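Local coordinates for periplasmic binding protein component of an ABC type zinc uptake transporter (Synechocystis sp., PDB 1PQ4) that binds zinc in the periplasm and probably delivers it to the membrane components of an ABC-type zinc uptake transporter, at residues N34-Y39 / D267-D272. Sequence-based numbering, arbitrary orientation.
Sequences NDPHTY and DPLAAD. With ZN (zinc ion), chain C.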
ATOM      1  N   ASN A  34      -9.195  -4.905  -7.039  1.00 21.22           N
ATOM      2  CA  ASN A  34      -8.775  -4.427  -8.358  1.00 18.56           C
ATOM      3  C   ASN A  34      -7.308  -3.940  -8.365  1.00 20.26           C
ATOM      4  O   ASN A  34      -6.792  -3.497  -7.332  1.00 20.01           O
ATOM      5  CB  ASN A  34      -9.621  -3.223  -8.776  1.00 24.70           C
ATOM      6  CG  ASN A  34     -11.032  -3.597  -9.213  1.00 30.67           C
ATOM      7  OD1 ASN A  34     -11.540  -3.047 -10.173  1.00 36.91           O
ATOM      8  ND2 ASN A  34     -11.663  -4.516  -8.504  1.00 32.35           N
ATOM      9  N   ASP A  35      -6.658  -3.993  -9.528  1.00 20.91           N
ATOM     10  CA  ASP A  35      -5.303  -3.473  -9.683  1.00 21.46           C
ATOM     11  C   ASP A  35      -5.510  -1.947  -9.722  1.00 23.12           C
ATOM     12  O   ASP A  35      -6.105  -1.415 -10.667  1.00 22.21           O
ATOM     13  CB  ASP A  35      -4.688  -3.992 -10.991  1.00 20.09           C
ATOM     14  CG  ASP A  35      -3.479  -3.164 -11.460  1.00 25.99           C
ATOM     15  OD1 ASP A  35      -2.894  -2.387 -10.657  1.00 26.00           O
ATOM     16  OD2 ASP A  35      -3.102  -3.298 -12.640  1.00 28.44           O
ATOM     17  N   PRO A  36      -4.999  -1.214  -8.697  1.00 25.11           N
ATOM     18  CA  PRO A  36      -5.157   0.238  -8.634  1.00 23.84           C
ATOM     19  C   PRO A  36      -4.453   0.974  -9.760  1.00 22.39           C
ATOM     20  O   PRO A  36      -4.873   2.050 -10.162  1.00 23.05           O
ATOM     21  CB  PRO A  36      -4.571   0.599  -7.254  1.00 22.43           C
ATOM     22  CG  PRO A  36      -3.491  -0.409  -7.078  1.00 20.58           C
ATOM     23  CD  PRO A  36      -4.093  -1.692  -7.625  1.00 22.79           C
ATOM     24  N   HIS A  37      -3.380   0.387 -10.267  1.00 18.07           N
ATOM     25  CA  HIS A  37      -2.640   1.011 -11.346  1.00 21.73           C
ATOM     26  C   HIS A  37      -3.361   1.118 -12.701  1.00 23.58           C
ATOM     27  O   HIS A  37      -2.943   1.879 -13.555  1.00 25.17           O
ATOM     28  CB  HIS A  37      -1.325   0.276 -11.538  1.00 21.92           C
ATOM     29  CG  HIS A  37      -0.520   0.158 -10.278  1.00 22.27           C
ATOM     30  ND1 HIS A  37       0.205   1.204  -9.756  1.00 19.40           N
ATOM     31  CD2 HIS A  37      -0.330  -0.891  -9.439  1.00 20.18           C
ATOM     32  CE1 HIS A  37       0.814   0.808  -8.648  1.00 25.88           C
ATOM     33  NE2 HIS A  37       0.506  -0.462  -8.435  1.00 19.53           N
ATOM     34  N   THR A  38      -4.399   0.334 -12.915  1.00 24.19           N
ATOM     35  CA  THR A  38      -5.117   0.400 -14.173  1.00 25.58           C
ATOM     36  C   THR A  38      -6.590   0.696 -13.908  1.00 29.06           C
ATOM     37  O   THR A  38      -7.413   0.611 -14.809  1.00 27.65           O
ATOM     38  CB  THR A  38      -5.021  -0.931 -14.963  1.00 26.27           C
ATOM     39  OG1 THR A  38      -5.586  -1.997 -14.193  1.00 26.45           O
ATOM     40  CG2 THR A  38      -3.584  -1.249 -15.304  1.00 24.71           C
ATOM     41  N   TYR A  39      -6.929   1.048 -12.669  1.00 26.76           N
ATOM     42  CA  TYR A  39      -8.316   1.344 -12.346  1.00 22.86           C
ATOM     43  C   TYR A  39      -8.811   2.649 -12.972  1.00 24.10           C
ATOM     44  O   TYR A  39      -8.085   3.641 -13.052  1.00 23.70           O
ATOM     45  CB  TYR A  39      -8.506   1.481 -10.838  1.00 25.17           C
ATOM     46  CG  TYR A  39      -9.955   1.588 -10.439  1.00 19.85           C
ATOM     47  CD1 TYR A  39     -10.803   0.495 -10.577  1.00 22.64           C
ATOM     48  CD2 TYR A  39     -10.481   2.775  -9.954  1.00 24.35           C
ATOM     49  CE1 TYR A  39     -12.145   0.582 -10.237  1.00 24.29           C
ATOM     50  CE2 TYR A  39     -11.828   2.876  -9.615  1.00 19.55           C
ATOM     51  CZ  TYR A  39     -12.645   1.773  -9.757  1.00 24.20           C
ATOM     52  OH  TYR A  39     -13.968   1.849  -9.416  1.00 22.81           O
ATOM     53  N   ASP A 267      -1.699  -9.349   0.313  1.00 17.62           N
ATOM     54  CA  ASP A 267      -2.695  -8.398  -0.168  1.00 15.33           C
ATOM     55  C   ASP A 267      -2.198  -6.975   0.132  1.00 16.05           C
ATOM     56  O   ASP A 267      -2.296  -6.505   1.270  1.00 17.79           O
ATOM     57  CB  ASP A 267      -4.013  -8.595   0.560  1.00 14.18           C
ATOM     58  CG  ASP A 267      -5.105  -7.751  -0.023  1.00 18.56           C
ATOM     59  OD1 ASP A 267      -4.799  -6.866  -0.884  1.00 16.76           O
ATOM     60  OD2 ASP A 267      -6.272  -7.961   0.386  1.00 23.00           O
ATOM     61  N   PRO A 268      -1.641  -6.297  -0.861  1.00 14.75           N
ATOM     62  CA  PRO A 268      -1.172  -4.922  -0.575  1.00 13.40           C
ATOM     63  C   PRO A 268      -2.317  -3.925  -0.320  1.00 14.78           C
ATOM     64  O   PRO A 268      -2.078  -2.830   0.199  1.00 15.55           O
ATOM     65  CB  PRO A 268      -0.353  -4.574  -1.821  1.00 18.51           C
ATOM     66  CG  PRO A 268      -1.115  -5.288  -2.915  1.00 19.16           C
ATOM     67  CD  PRO A 268      -1.376  -6.682  -2.260  1.00 12.07           C
ATOM     68  N   LEU A 269      -3.567  -4.303  -0.647  1.00 12.24           N
ATOM     69  CA  LEU A 269      -4.707  -3.392  -0.489  1.00 14.20           C
ATOM     70  C   LEU A 269      -5.669  -3.744   0.631  1.00 14.92           C
ATOM     71  O   LEU A 269      -6.793  -3.228   0.679  1.00 14.38           O
ATOM     72  CB  LEU A 269      -5.545  -3.268  -1.795  1.00 15.22           C
ATOM     73  CG  LEU A 269      -4.781  -2.832  -3.048  1.00 23.69           C
ATOM     74  CD1 LEU A 269      -5.791  -2.587  -4.217  1.00 24.53           C
ATOM     75  CD2 LEU A 269      -4.012  -1.535  -2.743  1.00 20.20           C
ATOM     76  N   ALA A 270      -5.239  -4.599   1.543  1.00 14.49           N
ATOM     77  CA  ALA A 270      -6.099  -4.975   2.674  1.00 12.83           C
ATOM     78  C   ALA A 270      -6.516  -3.745   3.496  1.00 17.18           C
ATOM     79  O   ALA A 270      -5.671  -2.900   3.807  1.00 15.35           O
ATOM     80  CB  ALA A 270      -5.350  -5.969   3.593  1.00 18.32           C
ATOM     81  N   ALA A 271      -7.792  -3.669   3.879  1.00 11.92           N
ATOM     82  CA  ALA A 271      -8.276  -2.550   4.675  1.00 13.43           C
ATOM     83  C   ALA A 271      -7.894  -2.734   6.151  1.00 17.45           C
ATOM     84  O   ALA A 271      -7.764  -1.762   6.873  1.00 15.81           O
ATOM     85  CB  ALA A 271      -9.806  -2.408   4.548  1.00 16.90           C
ATOM     86  N   ASP A 272      -7.703  -3.983   6.584  1.00 10.21           N
ATOM     87  CA  ASP A 272      -7.378  -4.305   8.008  1.00 17.12           C
ATOM     88  C   ASP A 272      -5.880  -4.229   7.979  1.00 17.67           C
ATOM     89  O   ASP A 272      -5.169  -5.208   8.175  1.00 16.52           O
ATOM     90  CB  ASP A 272      -7.913  -5.737   8.289  1.00 21.76           C
ATOM     91  CG  ASP A 272      -7.856  -6.129   9.762  1.00 38.85           C
ATOM     92  OD1 ASP A 272      -7.959  -5.256  10.642  1.00 46.98           O
ATOM     93  OD2 ASP A 272      -7.733  -7.343  10.046  1.00 51.60           O
TER
HETATM   94 ZN    ZN C1002       1.044  -1.626  -6.983  1.00 16.54          ZN
HETATM   95  O   HOH W   1      -0.495  -2.164  -5.389  1.00  6.20           O
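Pro36, which meets Leu269 across this contact, also lies on one face of the His37 imidazole: its CG sits 3.9 Å above the ring plane, displaced toward the rim. NE2 of His37 binds the zinc ion at 1.9 Å. His133 and His197 supply two further NE2 ligands, their rings inclined at about 60° and 50° to that of His37, and a water lies 2.3 Å from the metal. Histidine suits the place because its imidazole nitrogen is a good ligand for zinc. CG of His37 lies beside the backbone N (chi1 -54°), which sends the ring toward the metal. Asp35 OD1 accepts from His37 N at 2.8 Å, from above the carboxylate plane, closing an Asx turn.

The contact itself is small and mainly van der Waals: the CD1 methyl of Leu269 lies 3.9 Å from Pro36 CD and 3.4 Å from Asn34 O. Leucine is long enough to put a methyl across the 8.9 Å between Leu269 CA and Asn34 CA, while proline offers a compact, rigid surface. Leu269 is presented by a type I turn from Asp267 to Ala270, where Asp267 OD1 accepts from Leu269 N at 2.9 Å in a second Asx turn.

Segment 34-39 belongs to the N-terminal lobe and 267-272 to the C-terminal lobe, so this buried contact bridges the interlobe cleft where solute-binding proteins of family 9 hold their metal. No hydrogen bond joins the segments: the lobes meet here by van der Waals packing, whereas Asx-turn bonds shape each loop separately and His37 grips the zinc.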